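Local coordinates for protein glycosyl hydrolase, family 8 (Clostridium perfringens, PDB 3REN) that is an alpha-amylase with an (alpha/alpha)6-barrel fold that probably hydrolyses the alpha-glucosidic bonds of starch-like glucans, at residues S37-S49 with G57-M69. Residues are numbered along the deposited sequence; the frame is centred on the assembly and turned at random.
Sequences SGYGIYTNYIDKS and GHSVLSESEGLMM. With EDO (1,2-ethanediol), chain H.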
ATOM      1  N   SER A  37     -15.781 -15.808  -1.803  1.00 16.32           N
ATOM      2  CA  SER A  37     -16.638 -15.487  -0.672  1.00 16.84           C
ATOM      3  C   SER A  37     -16.173 -16.227   0.578  1.00 16.20           C
ATOM      4  O   SER A  37     -16.015 -17.462   0.577  1.00 16.28           O
ATOM      5  CB  SER A  37     -18.094 -15.883  -0.984  1.00 16.78           C
ATOM      6  OG  SER A  37     -18.901 -15.483   0.098  1.00 19.60           O
ATOM      7  N   GLY A  38     -15.920 -15.461   1.627  1.00 15.79           N
ATOM      8  CA  GLY A  38     -15.646 -15.993   2.959  1.00 15.64           C
ATOM      9  C   GLY A  38     -14.192 -16.327   3.157  1.00 16.08           C
ATOM     10  O   GLY A  38     -13.766 -16.677   4.265  1.00 17.24           O
ATOM     11  N   TYR A  39     -13.438 -16.262   2.068  1.00 14.70           N
ATOM     12  CA  TYR A  39     -12.050 -16.712   2.067  1.00 13.02           C
ATOM     13  C   TYR A  39     -11.121 -15.520   1.921  1.00 11.98           C
ATOM     14  O   TYR A  39     -10.209 -15.362   2.742  1.00 11.62           O
ATOM     15  CB  TYR A  39     -11.818 -17.716   0.937  1.00 12.71           C
ATOM     16  CG  TYR A  39     -10.357 -18.095   0.725  1.00 11.79           C
ATOM     17  CD1 TYR A  39      -9.643 -18.794   1.708  1.00 13.04           C
ATOM     18  CD2 TYR A  39      -9.709 -17.810  -0.485  1.00 15.14           C
ATOM     19  CE1 TYR A  39      -8.305 -19.176   1.502  1.00 15.44           C
ATOM     20  CE2 TYR A  39      -8.372 -18.179  -0.702  1.00 14.04           C
ATOM     21  CZ  TYR A  39      -7.680 -18.862   0.298  1.00 16.71           C
ATOM     22  OH  TYR A  39      -6.362 -19.214   0.106  1.00 18.44           O
ATOM     23  N   GLY A  40     -11.348 -14.697   0.881  1.00 10.98           N
ATOM     24  CA  GLY A  40     -10.602 -13.451   0.711  1.00 11.44           C
ATOM     25  C   GLY A  40     -10.206 -13.123  -0.712  1.00 11.63           C
ATOM     26  O   GLY A  40     -10.663 -13.754  -1.677  1.00 11.33           O
ATOM     27  N   ILE A  41      -9.323 -12.140  -0.843  1.00 11.54           N
ATOM     28  CA  ILE A  41      -8.864 -11.702  -2.172  1.00 10.79           C
ATOM     29  C   ILE A  41      -7.601 -12.482  -2.578  1.00 10.96           C
ATOM     30  O   ILE A  41      -6.594 -12.462  -1.881  1.00 11.71           O
ATOM     31  CB  ILE A  41      -8.579 -10.203  -2.168  1.00 10.42           C
ATOM     32  CG1 ILE A  41      -9.841  -9.470  -1.699  1.00 12.53           C
ATOM     33  CG2 ILE A  41      -8.023  -9.750  -3.527  1.00  7.36           C
ATOM     34  CD1 ILE A  41      -9.609  -8.063  -1.248  1.00 10.92           C
ATOM     35  N   TYR A  42      -7.656 -13.136  -3.722  1.00 10.75           N
ATOM     36  CA  TYR A  42      -6.548 -13.921  -4.230  1.00 11.61           C
ATOM     37  C   TYR A  42      -5.414 -12.967  -4.600  1.00 11.84           C
ATOM     38  O   TYR A  42      -5.676 -11.855  -5.044  1.00 12.05           O
ATOM     39  CB  TYR A  42      -6.969 -14.588  -5.549  1.00 10.81           C
ATOM     40  CG  TYR A  42      -8.029 -15.657  -5.475  1.00 12.57           C
ATOM     41  CD1 TYR A  42      -8.223 -16.409  -4.311  1.00 13.62           C
ATOM     42  CD2 TYR A  42      -8.802 -15.959  -6.603  1.00 14.35           C
ATOM     43  CE1 TYR A  42      -9.209 -17.429  -4.259  1.00 14.32           C
ATOM     44  CE2 TYR A  42      -9.771 -16.979  -6.583  1.00 12.80           C
ATOM     45  CZ  TYR A  42      -9.961 -17.702  -5.409  1.00 14.42           C
ATOM     46  OH  TYR A  42     -10.875 -18.699  -5.387  1.00 14.08           O
ATOM     47  N   THR A  43      -4.192 -13.437  -4.462  1.00 11.31           N
ATOM     48  CA  THR A  43      -2.984 -12.700  -4.857  1.00 12.15           C
ATOM     49  C   THR A  43      -2.836 -12.561  -6.377  1.00 11.48           C
ATOM     50  O   THR A  43      -2.436 -11.510  -6.862  1.00 11.64           O
ATOM     51  CB  THR A  43      -1.762 -13.403  -4.258  1.00 10.81           C
ATOM     52  OG1 THR A  43      -1.970 -13.504  -2.842  1.00 13.16           O
ATOM     53  CG2 THR A  43      -0.465 -12.626  -4.579  1.00 10.08           C
ATOM     54  N   ASN A  44      -3.152 -13.626  -7.108  1.00 11.75           N
ATOM     55  CA  ASN A  44      -3.175 -13.637  -8.564  1.00 12.13           C
ATOM     56  C   ASN A  44      -4.485 -14.218  -9.117  1.00 13.42           C
ATOM     57  O   ASN A  44      -5.233 -14.961  -8.377  1.00 13.01           O
ATOM     58  CB  ASN A  44      -2.005 -14.481  -9.097  1.00 12.36           C
ATOM     59  CG  ASN A  44      -0.676 -14.039  -8.563  1.00 13.72           C
ATOM     60  OD1 ASN A  44      -0.047 -14.765  -7.840  1.00 16.16           O
ATOM     61  ND2 ASN A  44      -0.253 -12.836  -8.899  1.00 13.96           N
ATOM     62  N   TYR A  45      -4.759 -13.939 -10.405  1.00 12.20           N
ATOM     63  CA  TYR A  45      -5.995 -14.408 -11.027  1.00 13.16           C
ATOM     64  C   TYR A  45      -5.980 -15.932 -11.183  1.00 14.03           C
ATOM     65  O   TYR A  45      -7.014 -16.604 -11.048  1.00 12.67           O
ATOM     66  CB  TYR A  45      -6.225 -13.693 -12.380  1.00 13.93           C
ATOM     67  CG  TYR A  45      -7.409 -14.173 -13.149  1.00 10.65           C
ATOM     68  CD1 TYR A  45      -8.709 -13.929 -12.701  1.00 14.05           C
ATOM     69  CD2 TYR A  45      -7.251 -14.904 -14.298  1.00 11.80           C
ATOM     70  CE1 TYR A  45      -9.819 -14.401 -13.398  1.00 13.96           C
ATOM     71  CE2 TYR A  45      -8.367 -15.376 -15.016  1.00 12.93           C
ATOM     72  CZ  TYR A  45      -9.631 -15.114 -14.562  1.00 14.07           C
ATOM     73  OH  TYR A  45     -10.740 -15.575 -15.259  1.00 16.08           O
ATOM     74  N   ILE A  46      -4.782 -16.470 -11.434  1.00 14.51           N
ATOM     75  CA  ILE A  46      -4.567 -17.888 -11.682  1.00 15.55           C
ATOM     76  C   ILE A  46      -3.703 -18.424 -10.555  1.00 15.28           C
ATOM     77  O   ILE A  46      -2.734 -17.775 -10.156  1.00 14.64           O
ATOM     78  CB  ILE A  46      -3.897 -18.054 -13.081  1.00 16.42           C
ATOM     79  CG1 ILE A  46      -4.857 -17.545 -14.175  1.00 18.11           C
ATOM     80  CG2 ILE A  46      -3.425 -19.465 -13.339  1.00 16.70           C
ATOM     81  CD1 ILE A  46      -6.087 -18.492 -14.473  1.00 15.65           C
ATOM     82  N   ASP A  47      -4.046 -19.594 -10.014  1.00 15.77           N
ATOM     83  CA  ASP A  47      -3.312 -20.099  -8.842  0.50 16.10           C
ATOM     84  C   ASP A  47      -1.943 -20.667  -9.262  1.00 16.21           C
ATOM     85  O   ASP A  47      -0.949 -20.492  -8.556  1.00 16.07           O
ATOM     86  CB  ASP A  47      -4.154 -21.093  -8.011  0.50 15.84           C
ATOM     87  CG  ASP A  47      -3.369 -21.727  -6.835  0.50 15.91           C
ATOM     88  OD1 ASP A  47      -3.105 -21.090  -5.773  0.50 12.43           O
ATOM     89  OD2 ASP A  47      -3.025 -22.912  -6.972  0.50 17.48           O
ATOM     90  N   LYS A  48      -1.892 -21.302 -10.421  1.00 17.81           N
ATOM     91  CA  LYS A  48      -0.648 -21.868 -10.942  1.00 19.73           C
ATOM     92  C   LYS A  48      -0.441 -21.521 -12.397  1.00 21.05           C
ATOM     93  O   LYS A  48      -1.238 -21.935 -13.247  1.00 19.09           O
ATOM     94  CB  LYS A  48      -0.721 -23.387 -10.867  1.00 21.53           C
ATOM     95  CG  LYS A  48      -0.358 -24.028  -9.554  1.00 23.96           C
ATOM     96  CD  LYS A  48      -0.184 -25.549  -9.826  1.00 29.31           C
ATOM     97  CE  LYS A  48       0.452 -26.313  -8.650  1.00 32.20           C
ATOM     98  NZ  LYS A  48       0.365 -27.819  -8.825  1.00 30.92           N
ATOM     99  N   SER A  49       0.636 -20.800 -12.705  1.00 22.44           N
ATOM    100  CA  SER A  49       0.928 -20.468 -14.097  0.50 24.75           C
ATOM    101  C   SER A  49       1.312 -21.715 -14.895  1.00 25.96           C
ATOM    102  O   SER A  49       1.856 -22.683 -14.340  1.00 25.19           O
ATOM    103  CB  SER A  49       2.017 -19.400 -14.183  0.50 24.64           C
ATOM    104  OG  SER A  49       1.606 -18.253 -13.463  0.50 25.24           O
ATOM    105  N   GLY A  57      -1.040 -18.646  -6.342  1.00 17.08           N
ATOM    106  CA  GLY A  57      -1.802 -17.474  -6.786  1.00 14.89           C
ATOM    107  C   GLY A  57      -3.064 -17.258  -5.950  1.00 14.83           C
ATOM    108  O   GLY A  57      -3.513 -16.110  -5.802  1.00 13.24           O
ATOM    109  N   HIS A  58      -3.663 -18.352  -5.426  1.00 13.68           N
ATOM    110  CA  HIS A  58      -4.921 -18.257  -4.654  1.00 14.25           C
ATOM    111  C   HIS A  58      -4.741 -18.310  -3.150  1.00 14.36           C
ATOM    112  O   HIS A  58      -5.678 -18.640  -2.382  1.00 15.13           O
ATOM    113  CB  HIS A  58      -5.983 -19.265  -5.124  1.00 14.52           C
ATOM    114  CG  HIS A  58      -6.528 -18.948  -6.491  1.00 15.19           C
ATOM    115  ND1 HIS A  58      -7.459 -19.742  -7.138  1.00 15.01           N
ATOM    116  CD2 HIS A  58      -6.228 -17.943  -7.352  1.00 12.83           C
ATOM    117  CE1 HIS A  58      -7.731 -19.218  -8.325  1.00 14.94           C
ATOM    118  NE2 HIS A  58      -6.987 -18.131  -8.484  1.00 14.76           N
ATOM    119  N   SER A  59      -3.539 -17.952  -2.731  1.00 13.63           N
ATOM    120  CA  SER A  59      -3.298 -17.556  -1.363  1.00 13.82           C
ATOM    121  C   SER A  59      -3.915 -16.175  -1.155  1.00 12.76           C
ATOM    122  O   SER A  59      -4.231 -15.478  -2.131  1.00 13.79           O
ATOM    123  CB  SER A  59      -1.804 -17.516  -1.071  1.00 13.87           C
ATOM    124  OG  SER A  59      -1.203 -16.511  -1.857  1.00 18.23           O
ATOM    125  N   VAL A  60      -4.089 -15.791   0.109  1.00 11.14           N
ATOM    126  CA  VAL A  60      -4.667 -14.498   0.466  1.00 10.56           C
ATOM    127  C   VAL A  60      -3.650 -13.759   1.305  1.00 10.40           C
ATOM    128  O   VAL A  60      -3.244 -14.250   2.349  1.00 10.83           O
ATOM    129  CB  VAL A  60      -5.920 -14.690   1.326  1.00 10.42           C
ATOM    130  CG1 VAL A  60      -6.386 -13.351   1.965  1.00  9.95           C
ATOM    131  CG2 VAL A  60      -7.025 -15.324   0.516  1.00  8.90           C
ATOM    132  N   LEU A  61      -3.261 -12.576   0.870  1.00 10.82           N
ATOM    133  CA  LEU A  61      -2.335 -11.755   1.654  1.00  9.84           C
ATOM    134  C   LEU A  61      -3.086 -10.825   2.634  1.00 10.77           C
ATOM    135  O   LEU A  61      -4.155 -10.266   2.275  1.00  9.75           O
ATOM    136  CB  LEU A  61      -1.525 -10.905   0.689  1.00  9.35           C
ATOM    137  CG  LEU A  61      -0.541 -11.662  -0.209  1.00 10.83           C
ATOM    138  CD1 LEU A  61       0.056 -10.741  -1.293  1.00 11.60           C
ATOM    139  CD2 LEU A  61       0.588 -12.298   0.625  1.00 14.29           C
ATOM    140  N   SER A  62      -2.545 -10.608   3.840  1.00  9.05           N
ATOM    141  CA  SER A  62      -3.174  -9.603   4.706  1.00 11.06           C
ATOM    142  C   SER A  62      -2.928  -8.211   4.150  1.00 11.33           C
ATOM    143  O   SER A  62      -3.630  -7.239   4.525  1.00 10.70           O
ATOM    144  CB  SER A  62      -2.665  -9.689   6.143  1.00 10.82           C
ATOM    145  OG  SER A  62      -1.229  -9.571   6.172  1.00 12.13           O
ATOM    146  N   GLU A  63      -1.918  -8.109   3.278  1.00 10.87           N
ATOM    147  CA  GLU A  63      -1.741  -6.912   2.449  1.00 11.87           C
ATOM    148  C   GLU A  63      -3.036  -6.602   1.678  1.00 11.69           C
ATOM    149  O   GLU A  63      -3.516  -5.471   1.739  1.00 10.32           O
ATOM    150  CB  GLU A  63      -0.555  -7.060   1.474  1.00 10.88           C
ATOM    151  CG  GLU A  63      -0.379  -5.925   0.418  1.00 15.29           C
ATOM    152  CD  GLU A  63       0.727  -6.302  -0.598  1.00 17.26           C
ATOM    153  OE1 GLU A  63       0.421  -7.025  -1.598  1.00 15.82           O
ATOM    154  OE2 GLU A  63       1.911  -5.928  -0.353  1.00 18.36           O
ATOM    155  N   SER A  64      -3.535  -7.591   0.931  1.00 12.03           N
ATOM    156  CA  SER A  64      -4.750  -7.445   0.119  1.00 13.15           C
ATOM    157  C   SER A  64      -5.944  -7.092   0.987  1.00 13.47           C
ATOM    158  O   SER A  64      -6.706  -6.155   0.691  1.00 12.61           O
ATOM    159  CB  SER A  64      -5.059  -8.751  -0.624  1.00 13.47           C
ATOM    160  OG  SER A  64      -3.952  -9.110  -1.426  1.00 14.27           O
ATOM    161  N   GLU A  65      -6.100  -7.837   2.090  1.00 12.48           N
ATOM    162  CA  GLU A  65      -7.194  -7.586   3.012  1.00 12.19           C
ATOM    163  C   GLU A  65      -7.179  -6.181   3.621  1.00 11.48           C
ATOM    164  O   GLU A  65      -8.228  -5.552   3.715  1.00 10.70           O
ATOM    165  CB  GLU A  65      -7.223  -8.650   4.116  1.00 11.84           C
ATOM    166  CG  GLU A  65      -7.529 -10.022   3.540  1.00 14.77           C
ATOM    167  CD  GLU A  65      -8.859 -10.044   2.742  1.00 16.40           C
ATOM    168  OE1 GLU A  65      -9.857  -9.473   3.225  1.00 15.84           O
ATOM    169  OE2 GLU A  65      -8.905 -10.618   1.642  1.00 13.83           O
ATOM    170  N   GLY A  66      -5.994  -5.719   4.043  1.00 10.75           N
ATOM    171  CA  GLY A  66      -5.813  -4.385   4.602  1.00 10.44           C
ATOM    172  C   GLY A  66      -6.182  -3.316   3.598  1.00 10.42           C
ATOM    173  O   GLY A  66      -6.818  -2.339   3.955  1.00 10.52           O
ATOM    174  N   LEU A  67      -5.782  -3.496   2.340  1.00 10.23           N
ATOM    175  CA  LEU A  67      -6.150  -2.557   1.275  1.00 10.92           C
ATOM    176  C   LEU A  67      -7.660  -2.451   1.093  1.00 10.47           C
ATOM    177  O   LEU A  67      -8.202  -1.365   0.958  1.00  9.87           O
ATOM    178  CB  LEU A  67      -5.437  -2.902  -0.057  1.00 10.72           C
ATOM    179  CG  LEU A  67      -3.905  -2.613  -0.073  1.00 11.79           C
ATOM    180  CD1 LEU A  67      -3.171  -3.248  -1.309  1.00  9.02           C
ATOM    181  CD2 LEU A  67      -3.642  -1.110  -0.005  1.00  7.02           C
HETATM  182  N   MSE A  68      -8.338  -3.595   1.103  1.00 10.80           N
HETATM  183  CA  MSE A  68      -9.776  -3.645   0.880  1.00 11.20           C
HETATM  184  C   MSE A  68     -10.522  -3.016   2.076  1.00 10.97           C
HETATM  185  O   MSE A  68     -11.520  -2.340   1.889  1.00 10.97           O
HETATM  186  CB  MSE A  68     -10.231  -5.096   0.607  1.00 11.46           C
HETATM  187  CG  MSE A  68     -11.745  -5.249   0.347  1.00 15.15           C
HETATM  188 SE   MSE A  68     -12.451  -4.057  -1.081  1.00 16.63          SE
HETATM  189  CE  MSE A  68     -11.985  -5.095  -2.649  1.00 17.47           C
HETATM  190  N   MSE A  69     -10.026  -3.250   3.289  1.00  9.86           N
HETATM  191  CA  MSE A  69     -10.517  -2.538   4.473  1.00 10.34           C
HETATM  192  C   MSE A  69     -10.368  -1.031   4.376  1.00 10.65           C
HETATM  193  O   MSE A  69     -11.291  -0.307   4.741  1.00 10.44           O
HETATM  194  CB  MSE A  69      -9.818  -3.041   5.738  1.00  9.53           C
HETATM  195  CG  MSE A  69     -10.278  -4.497   6.131  1.00 10.96           C
HETATM  196 SE   MSE A  69      -9.072  -5.316   7.500  1.00 13.12          SE
HETATM  197  CE  MSE A  69      -9.521  -4.219   9.022  1.00 13.62           C
TER
HETATM  198  C1  EDO H 375     -14.484 -11.975   1.157  1.00 29.87           C
HETATM  199  O1  EDO H 375     -15.734 -12.671   1.353  1.00 28.42           O
HETATM  200  C2  EDO H 375     -14.052 -12.081  -0.305  1.00 26.14           C
HETATM  201  O2  EDO H 375     -15.167 -11.688  -1.138  1.00 29.59           O
HETATM  202  O   HOH W   1      -4.015 -11.841  -1.714  1.00 14.58           O
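With CG beside the backbone N in both residues (chi1 -68° in Tyr42, -69° in His58), the two rings lie face to face, their centroids 3.6 Å apart and their planes nearly parallel. Asp47 CB lies over the opposite face of the imidazole in a CH-pi contact, and with CG anti to the backbone N (chi1 175°) in the conformer described here, one of two, OD1 accepts the backbone N-H of His58 on its anti lone pair. At the imidazole edge, NE2 donates almost straight to Tyr45 O (3.0 Å), which lies in the ring plane although the donor stands above the carbonyl plane. The stack and the NE2 bond together fix the rotation of the His58 ring. Gly57 is gripped at both ends, its N bound to Asp47 O (2.9 Å) and its O receiving Asn44 N (2.8 Å). Beyond the stack, Tyr39 OH donates to His58 O (2.6 Å), while Val60 CG2 sits over one face of the phenol. One water bonds to Ile41 O, Thr43 OG1, Leu61 N and Ser64 OG. On the helix, Glu65 OE2 accepts Ile41 N (2.9 Å), and its OE1 bonds His84; Ile41 CD1 packs against Met68 CB at 3.6 Å. Segment 37-49, which carries a classic beta bulge at Tyr39 and Gly40, is thus fastened to the turn and strand 60-61 leading into helix 62-74, and to that helix's first turns, within the (alpha/alpha)6-barrel fold of this family 8 enzyme.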